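Local coordinates for protein 5-formyl-3-hydroxy-2-methylpyridine 4-carboxylate 5-dehydrogenase (Mesorhizobium japonicum MAFF 303099, PDB 4OM8) that catalyses the NAD+-dependent oxidation of 5-formyl-3-hydroxy-2-methylpyridine-4-carboxylate in vitamin B6 breakdown, and can also reduce the same compound with NADH to 4-pyridoxate, at residues S43-S46 with V47-V51; S253-D256 with D257-M261; S269-G272 with I273-G276. One frame throughout, in Å; residues are numbered along the deposited sequence.

Contact 1. Residues S43-S46 with V47-V51; sequences SMLS and VAETV
E49 and A48 hydrogen-bond back to L45 and M44 within helix 35-54, the helix of the beta-alpha-beta unit between strands 27-31 and 66-70 of the Rossmann domain. E49 N reaches L45 O at 3.0 Å, and A48 N reaches M44 O at 3.1 Å. The bonds around them are longer. V47 N to S43 O, at 3.4 Å, is weak, and so is T50 N to S46 O, also at 3.4 Å. S43 O lies 3.0 Å from the hydroxyl S46 OG as well. T50 OG1 to S46 O is weak, at 3.3 Å. Each hydroxyl has another acceptor within reach, so its bond is not settled. S43 OG is satisfied by R40 O. The side chains of L45 and E49 run side by side in the same direction. The CG of E49 lies opposite its own carbonyl carbon (chi1 -60°), which sets it 3.2 Å from L45 O. A bend at chi2 brings OE2 to 3.9 Å from CD1 of L45, while OE1 makes a salt bridge to R23. The helix bonds satisfy the backbone, so the side chains are left to join it to helix 14-23: L45 and A48 by apolar contact with A19, E49 by its charge to R23.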
ATOM      1  N   SER A  43     -15.120 -21.345 -16.775  1.00 26.58           N
ATOM      2  CA  SER A  43     -14.445 -21.829 -15.579  1.00 28.24           C
ATOM      3  C   SER A  43     -14.102 -20.663 -14.651  1.00 27.58           C
ATOM      4  O   SER A  43     -14.172 -20.787 -13.430  1.00 28.22           O
ATOM      5  CB  SER A  43     -13.180 -22.613 -15.944  1.00 43.99           C
ATOM      6  OG  SER A  43     -12.511 -22.037 -17.054  1.00 44.74           O
ATOM      7  N   MET A  44     -13.732 -19.526 -15.230  1.00 26.54           N
ATOM      8  CA  MET A  44     -13.428 -18.357 -14.420  1.00 17.42           C
ATOM      9  C   MET A  44     -14.676 -17.865 -13.689  1.00 24.43           C
ATOM     10  O   MET A  44     -14.592 -17.405 -12.551  1.00 25.82           O
ATOM     11  CB  MET A  44     -12.840 -17.247 -15.283  0.77 17.34           C
ATOM     12  CG  MET A  44     -11.497 -17.602 -15.898  1.00 20.30           C
ATOM     13  SD  MET A  44     -11.014 -16.413 -17.157  0.56 21.99           S
ATOM     14  CE  MET A  44     -10.558 -15.012 -16.141  1.00 29.46           C
ATOM     15  N   LEU A  45     -15.833 -17.984 -14.343  1.00 22.19           N
ATOM     16  CA  LEU A  45     -17.108 -17.554 -13.762  1.00 19.36           C
ATOM     17  C   LEU A  45     -17.542 -18.390 -12.540  1.00 22.14           C
ATOM     18  O   LEU A  45     -18.002 -17.843 -11.531  1.00 20.09           O
ATOM     19  CB  LEU A  45     -18.207 -17.591 -14.836  1.00 18.42           C
ATOM     20  CG  LEU A  45     -19.598 -17.146 -14.389  1.00 18.61           C
ATOM     21  CD1 LEU A  45     -19.555 -15.688 -13.965  1.00 21.03           C
ATOM     22  CD2 LEU A  45     -20.587 -17.343 -15.518  1.00 19.87           C
ATOM     23  N   SER A  46     -17.397 -19.710 -12.619  1.00 23.76           N
ATOM     24  CA  SER A  46     -17.829 -20.583 -11.528  1.00 18.18           C
ATOM     25  C   SER A  46     -16.978 -20.391 -10.266  1.00 13.71           C
ATOM     26  O   SER A  46     -17.494 -20.400  -9.148  1.00 21.70           O
ATOM     27  CB  SER A  46     -17.795 -22.047 -11.972  1.00 26.60           C
ATOM     28  OG  SER A  46     -16.509 -22.405 -12.443  1.00 27.68           O
ATOM     29  N   VAL A  47     -15.681 -20.193 -10.468  1.00 20.01           N
ATOM     30  CA  VAL A  47     -14.784 -19.912  -9.360  1.00 19.64           C
ATOM     31  C   VAL A  47     -15.163 -18.571  -8.738  1.00 18.44           C
ATOM     32  O   VAL A  47     -15.209 -18.430  -7.513  1.00 18.37           O
ATOM     33  CB  VAL A  47     -13.319 -19.903  -9.817  1.00 20.90           C
ATOM     34  CG1 VAL A  47     -12.403 -19.487  -8.663  1.00 21.14           C
ATOM     35  CG2 VAL A  47     -12.929 -21.284 -10.322  1.00 26.05           C
ATOM     36  N   ALA A  48     -15.484 -17.598  -9.584  1.00 17.63           N
ATOM     37  CA  ALA A  48     -15.841 -16.272  -9.091  1.00 13.61           C
ATOM     38  C   ALA A  48     -17.115 -16.294  -8.242  1.00 13.13           C
ATOM     39  O   ALA A  48     -17.202 -15.589  -7.236  1.00 14.15           O
ATOM     40  CB  ALA A  48     -15.995 -15.298 -10.268  1.00 15.29           C
ATOM     41  N   GLU A  49     -18.104 -17.099  -8.629  1.00 14.42           N
ATOM     42  CA  GLU A  49     -19.333 -17.214  -7.842  1.00 13.48           C
ATOM     43  C   GLU A  49     -19.069 -17.728  -6.422  1.00 12.93           C
ATOM     44  O   GLU A  49     -19.645 -17.229  -5.454  1.00 16.15           O
ATOM     45  CB  GLU A  49     -20.339 -18.137  -8.542  1.00 18.12           C
ATOM     46  CG  GLU A  49     -20.759 -17.660  -9.929  1.00 18.70           C
ATOM     47  CD  GLU A  49     -21.704 -16.474  -9.896  1.00 24.64           C
ATOM     48  OE1 GLU A  49     -22.096 -16.044  -8.791  1.00 35.71           O
ATOM     49  OE2 GLU A  49     -22.074 -15.987 -10.989  1.00 30.36           O
ATOM     50  N   THR A  50     -18.180 -18.707  -6.314  1.00 14.38           N
ATOM     51  CA  THR A  50     -17.777 -19.248  -5.019  1.00 15.29           C
ATOM     52  C   THR A  50     -17.051 -18.186  -4.176  1.00 13.80           C
ATOM     53  O   THR A  50     -17.260 -18.088  -2.960  1.00 14.05           O
ATOM     54  CB  THR A  50     -16.887 -20.483  -5.215  1.00 20.24           C
ATOM     55  OG1 THR A  50     -17.595 -21.446  -6.011  1.00 21.54           O
ATOM     56  CG2 THR A  50     -16.526 -21.112  -3.873  1.00 21.52           C
ATOM     57  N   VAL A  51     -16.220 -17.376  -4.829  1.00 13.22           N
ATOM     58  CA  VAL A  51     -15.501 -16.303  -4.144  1.00 11.42           C
ATOM     59  C   VAL A  51     -16.500 -15.285  -3.607  1.00 12.08           C
ATOM     60  O   VAL A  51     -16.372 -14.805  -2.487  1.00 13.93           O
ATOM     61  CB  VAL A  51     -14.481 -15.642  -5.080  1.00 12.84           C
ATOM     62  CG1 VAL A  51     -14.013 -14.297  -4.516  1.00 15.99           C
ATOM     63  CG2 VAL A  51     -13.310 -16.579  -5.309  1.00 14.15           C
TER

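Contact 2. Residues S253-D256 with D257-M261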
ATOM      1  N   SER A 253      13.193   9.846  -6.754  1.00  9.87           N
ATOM      2  CA  SER A 253      13.328   9.681  -8.198  1.00  8.89           C
ATOM      3  C   SER A 253      12.241  10.453  -8.940  1.00  9.79           C
ATOM      4  O   SER A 253      11.072  10.436  -8.556  1.00  9.78           O
ATOM      5  CB  SER A 253      13.265   8.204  -8.586  1.00 12.37           C
ATOM      6  OG  SER A 253      13.230   8.050  -9.998  1.00 12.47           O
ATOM      7  N   ASN A 254      12.640  11.122 -10.017  1.00  9.84           N
ATOM      8  CA  ASN A 254      11.698  11.809 -10.883  1.00  8.63           C
ATOM      9  C   ASN A 254      11.772  11.255 -12.298  1.00  9.57           C
ATOM     10  O   ASN A 254      11.519  11.985 -13.270  1.00 10.91           O
ATOM     11  CB  ASN A 254      11.964  13.313 -10.889  1.00 11.11           C
ATOM     12  CG  ASN A 254      11.782  13.933  -9.520  1.00 12.34           C
ATOM     13  OD1 ASN A 254      10.890  13.548  -8.767  1.00 12.56           O
ATOM     14  ND2 ASN A 254      12.638  14.900  -9.186  1.00 16.24           N
ATOM     15  N   ARG A 255      12.094   9.963 -12.406  1.00 10.44           N
ATOM     16  CA  ARG A 255      12.318   9.330 -13.711  1.00  9.86           C
ATOM     17  C   ARG A 255      11.175   9.605 -14.687  1.00 12.76           C
ATOM     18  O   ARG A 255       9.998   9.524 -14.330  1.00 10.46           O
ATOM     19  CB  ARG A 255      12.521   7.817 -13.560  1.00 12.33           C
ATOM     20  CG  ARG A 255      12.680   7.118 -14.919  1.00 13.05           C
ATOM     21  CD  ARG A 255      13.201   5.689 -14.818  1.00 10.84           C
ATOM     22  NE  ARG A 255      14.566   5.610 -14.300  1.00 12.58           N
ATOM     23  CZ  ARG A 255      15.665   5.794 -15.029  1.00 12.11           C
ATOM     24  NH1 ARG A 255      15.591   6.101 -16.327  1.00 11.60           N
ATOM     25  NH2 ARG A 255      16.856   5.689 -14.452  1.00 12.88           N
ATOM     26  N   ASP A 256      11.540   9.951 -15.919  1.00 11.01           N
ATOM     27  CA  ASP A 256      10.584  10.371 -16.936  1.00  8.44           C
ATOM     28  C   ASP A 256      10.309   9.322 -18.009  1.00 10.85           C
ATOM     29  O   ASP A 256       9.562   9.590 -18.946  1.00 12.40           O
ATOM     30  CB  ASP A 256      11.092  11.653 -17.621  1.00 14.13           C
ATOM     31  CG  ASP A 256      12.485  11.487 -18.233  1.00 14.46           C
ATOM     32  OD1 ASP A 256      12.951  10.350 -18.434  1.00 16.94           O
ATOM     33  OD2 ASP A 256      13.137  12.518 -18.517  1.00 19.62           O
ATOM     34  N   ASP A 257      10.919   8.145 -17.884  1.00  9.66           N
ATOM     35  CA  ASP A 257      10.893   7.142 -18.958  1.00  8.84           C
ATOM     36  C   ASP A 257      10.970   5.742 -18.362  1.00  8.90           C
ATOM     37  O   ASP A 257      10.749   5.579 -17.162  1.00  9.32           O
ATOM     38  CB  ASP A 257      12.045   7.372 -19.946  1.00 12.23           C
ATOM     39  CG  ASP A 257      13.412   7.344 -19.278  1.00 14.66           C
ATOM     40  OD1 ASP A 257      13.501   7.005 -18.084  1.00 12.62           O
ATOM     41  OD2 ASP A 257      14.415   7.655 -19.958  1.00 16.51           O
ATOM     42  N   VAL A 258      11.292   4.736 -19.177  1.00 10.70           N
ATOM     43  CA  VAL A 258      11.350   3.365 -18.677  1.00 10.52           C
ATOM     44  C   VAL A 258      12.683   3.135 -17.970  1.00 10.76           C
ATOM     45  O   VAL A 258      13.735   3.537 -18.464  1.00 13.45           O
ATOM     46  CB  VAL A 258      11.166   2.326 -19.805  1.00 12.43           C
ATOM     47  CG1 VAL A 258      11.112   0.908 -19.227  1.00 13.99           C
ATOM     48  CG2 VAL A 258       9.909   2.616 -20.576  1.00 12.96           C
ATOM     49  N   ALA A 259      12.627   2.522 -16.793  1.00  9.54           N
ATOM     50  CA  ALA A 259      13.829   2.215 -16.024  1.00 10.22           C
ATOM     51  C   ALA A 259      14.703   1.217 -16.764  1.00  9.72           C
ATOM     52  O   ALA A 259      14.191   0.260 -17.352  1.00 10.86           O
ATOM     53  CB  ALA A 259      13.452   1.666 -14.657  1.00 11.36           C
ATOM     54  N   PRO A 260      16.027   1.432 -16.745  1.00 10.23           N
ATOM     55  CA  PRO A 260      16.953   0.506 -17.408  1.00 11.85           C
ATOM     56  C   PRO A 260      16.756  -0.970 -17.044  1.00 12.97           C
ATOM     57  O   PRO A 260      16.834  -1.823 -17.934  1.00 13.08           O
ATOM     58  CB  PRO A 260      18.318   0.996 -16.932  1.00 11.92           C
ATOM     59  CG  PRO A 260      18.126   2.474 -16.770  1.00 18.17           C
ATOM     60  CD  PRO A 260      16.702   2.657 -16.278  1.00 11.52           C
ATOM     61  N   MET A 261      16.495  -1.264 -15.774  1.00 11.39           N
ATOM     62  CA  MET A 261      16.312  -2.642 -15.340  0.78 13.70           C
ATOM     63  C   MET A 261      15.070  -3.255 -15.988  1.00 12.20           C
ATOM     64  O   MET A 261      15.048  -4.437 -16.327  1.00 12.61           O
ATOM     65  CB  MET A 261      16.204  -2.708 -13.814  0.78 12.40           C
ATOM     66  CG  MET A 261      15.871  -4.083 -13.264  0.78 15.18           C
ATOM     67  SD  MET A 261      15.805  -4.104 -11.453  0.78 17.56           S
ATOM     68  CE  MET A 261      14.530  -2.917 -11.087  0.78 16.79           C
TER
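An ST turn opens the loop between helices 238-251 and 260-267 in the C-terminal domain, and R255 then folds over the residues leading into the second helix. In the turn, S253 OG accepts from the backbone N of R255 at 3.3 Å. The R255 side chain leaves with CG opposite the backbone N (chi1 177°) and bends at chi3, which lays the guanidinium alongside the chain ahead. Its NH1 forms a salt bridge with D257 OD1 at 2.9 Å. The acid uses its syn lone pair, and the two flat groups are nearly coplanar, 6° apart. A259, the N-cap residue, and P260 lie over one guanidinium face. R255 CD is 4.0 Å from A259 CB. With an alanine here, the D257 carboxylate would probably lose its cation, and A259 and P260 would lose the guanidinium packed on them. D256 adds a second acid, with its OD1 3.4 Å from D257 OD1, so R255 is likely to ease the crowding of negative charge. A weak, long ion pair joins R255 NH2 to E203 of helix 187-203. The loop also meets the second subunit: R196 of that subunit bonds to S253 O and N254 OD1, and its N249 bonds to D257 O. Over the guanidinium, CD of P260 sits 3.4 Å above the plane, offset toward the rim and 3.5 Å from CZ.

Contact 3. Residues S269-G272 with I273-G276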
ATOM      1  N   SER A 269      13.173 -11.071 -22.537  1.00 15.52           N
ATOM      2  CA  SER A 269      11.924 -11.835 -22.587  1.00 17.52           C
ATOM      3  C   SER A 269      11.534 -12.360 -21.213  1.00 14.42           C
ATOM      4  O   SER A 269      10.887 -13.407 -21.095  1.00 18.77           O
ATOM      5  CB  SER A 269      12.028 -13.006 -23.581  1.00 17.69           C
ATOM      6  OG  SER A 269      12.414 -12.551 -24.870  1.00 23.46           O
ATOM      7  N   LYS A 270      11.931 -11.632 -20.173  1.00 14.48           N
ATOM      8  CA  LYS A 270      11.561 -11.966 -18.804  1.00 14.45           C
ATOM      9  C   LYS A 270      10.411 -11.075 -18.351  1.00 18.30           C
ATOM     10  O   LYS A 270      10.632  -9.993 -17.797  1.00 21.58           O
ATOM     11  CB  LYS A 270      12.754 -11.804 -17.871  1.00 14.64           C
ATOM     12  CG  LYS A 270      13.943 -12.680 -18.230  1.00 14.90           C
ATOM     13  CD  LYS A 270      15.148 -12.314 -17.375  1.00 15.80           C
ATOM     14  CE  LYS A 270      16.362 -13.151 -17.753  1.00 18.31           C
ATOM     15  NZ  LYS A 270      17.468 -13.005 -16.757  1.00 25.07           N
ATOM     16  N   PHE A 271       9.187 -11.526 -18.590  1.00 12.96           N
ATOM     17  CA  PHE A 271       8.013 -10.672 -18.424  1.00 12.43           C
ATOM     18  C   PHE A 271       7.302 -10.860 -17.087  1.00 15.55           C
ATOM     19  O   PHE A 271       6.366 -10.115 -16.781  1.00 18.98           O
ATOM     20  CB  PHE A 271       7.023 -10.907 -19.566  1.00 15.12           C
ATOM     21  CG  PHE A 271       7.591 -10.603 -20.918  1.00 16.79           C
ATOM     22  CD1 PHE A 271       8.079  -9.338 -21.209  1.00 17.94           C
ATOM     23  CD2 PHE A 271       7.655 -11.582 -21.896  1.00 22.12           C
ATOM     24  CE1 PHE A 271       8.610  -9.047 -22.457  1.00 19.75           C
ATOM     25  CE2 PHE A 271       8.187 -11.300 -23.145  1.00 24.33           C
ATOM     26  CZ  PHE A 271       8.667 -10.027 -23.422  1.00 22.39           C
ATOM     27  N   GLY A 272       7.728 -11.844 -16.305  1.00 16.41           N
ATOM     28  CA  GLY A 272       7.100 -12.099 -15.016  1.00 14.85           C
ATOM     29  C   GLY A 272       6.427 -13.462 -14.984  1.00 18.56           C
ATOM     30  O   GLY A 272       6.955 -14.427 -15.529  1.00 16.84           O
ATOM     31  N   ILE A 273       5.267 -13.541 -14.338  1.00 17.06           N
ATOM     32  CA  ILE A 273       4.551 -14.811 -14.208  1.00 19.02           C
ATOM     33  C   ILE A 273       4.325 -15.471 -15.563  1.00 17.79           C
ATOM     34  O   ILE A 273       4.544 -16.678 -15.710  1.00 23.15           O
ATOM     35  CB  ILE A 273       3.189 -14.621 -13.511  1.00 18.95           C
ATOM     36  CG1 ILE A 273       3.398 -14.043 -12.115  1.00 22.72           C
ATOM     37  CG2 ILE A 273       2.455 -15.948 -13.411  1.00 21.95           C
ATOM     38  CD1 ILE A 273       3.976 -15.017 -11.168  1.00 28.80           C
ATOM     39  N   LYS A 274       3.912 -14.671 -16.548  1.00 19.45           N
ATOM     40  CA  LYS A 274       3.490 -15.195 -17.849  1.00 20.54           C
ATOM     41  C   LYS A 274       4.604 -15.938 -18.576  1.00 23.39           C
ATOM     42  O   LYS A 274       4.332 -16.807 -19.401  1.00 29.12           O
ATOM     43  CB  LYS A 274       2.962 -14.071 -18.743  1.00 25.62           C
ATOM     44  CG  LYS A 274       4.010 -13.033 -19.108  1.00 23.23           C
ATOM     45  CD  LYS A 274       3.508 -12.039 -20.145  1.00 30.20           C
ATOM     46  CE  LYS A 274       2.442 -11.124 -19.576  1.00 36.09           C
ATOM     47  NZ  LYS A 274       1.964 -10.118 -20.580  1.00 28.18           N
ATOM     48  N   SER A 275       5.855 -15.614 -18.273  1.00 17.72           N
ATOM     49  CA  SER A 275       6.950 -16.263 -18.977  0.82 21.18           C
ATOM     50  C   SER A 275       7.814 -17.092 -18.027  1.00 20.31           C
ATOM     51  O   SER A 275       8.764 -17.750 -18.453  1.00 23.17           O
ATOM     52  CB  SER A 275       7.793 -15.224 -19.730  0.82 21.16           C
ATOM     53  OG  SER A 275       8.523 -14.402 -18.848  0.82 16.67           O
ATOM     54  N   GLY A 276       7.459 -17.094 -16.743  1.00 20.65           N
ATOM     55  CA  GLY A 276       8.168 -17.887 -15.755  1.00 17.70           C
ATOM     56  C   GLY A 276       9.342 -17.210 -15.070  1.00 18.02           C
ATOM     57  O   GLY A 276       9.980 -17.772 -14.176  1.00 20.45           O
TER
HETATM   58  O   HOH W   1      11.085 -15.286 -19.254  1.00 26.92           O
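The backbone of S269-G272 runs on from the Schellman motif that ends helix 260-267, with S269 as its C-prime residue, and G272 leads it into a tight turn through I273-G276. G272 has phi 116° and psi -142°, angles at which a CB would jam against the preceding carbonyl. G272 O takes S275 N at 3.2 Å, with the donor well above the carbonyl plane. It also takes G276 N, by a weak bond. In the conformer given here, one of two, the side chain of S275 reaches back to the earlier residues. There S275 OG sits between its own backbone N and carbonyl carbon (chi1 70°) and accepts from F271 N at 3.0 Å in a fairly straight bond. In the same conformer a water joins this OG, at 2.7 Å, to S269 O, to which it donates at 2.6 Å. The other touch is apolar: CG and CD of K274 lie against CB of F271, with CG 3.7 Å away. K274 NZ reaches past this to a salt bridge with D239 of the second subunit. F271 packs on the same D239. The turn thus lies in the loop between helices 260-267 and 284-305, against the start of helix 238-251 of the second subunit.

All three contacts are local and lie at the surface, but in different settings. Contact 1 sits within one helix of the NAD-binding domain. Contacts 2 and 3 lie in the C-terminal domain: contact 2 leads into the start of helix 260-267, and contact 3 follows its end, with nearest atoms about 7 Å apart. Both of these touch the second subunit, whereas contact 1 meets no other chain. Their chemistry follows their place. Contact 1 rests on repeated backbone bonds, contact 2 on a salt bridge beside a second aspartate, and contact 3 on a glycine turn and, in one conformer, a serine hydroxyl with a water. Contacts 1 and 2 fall on opposite sides of the chain's centre, their own centres about 38 Å apart.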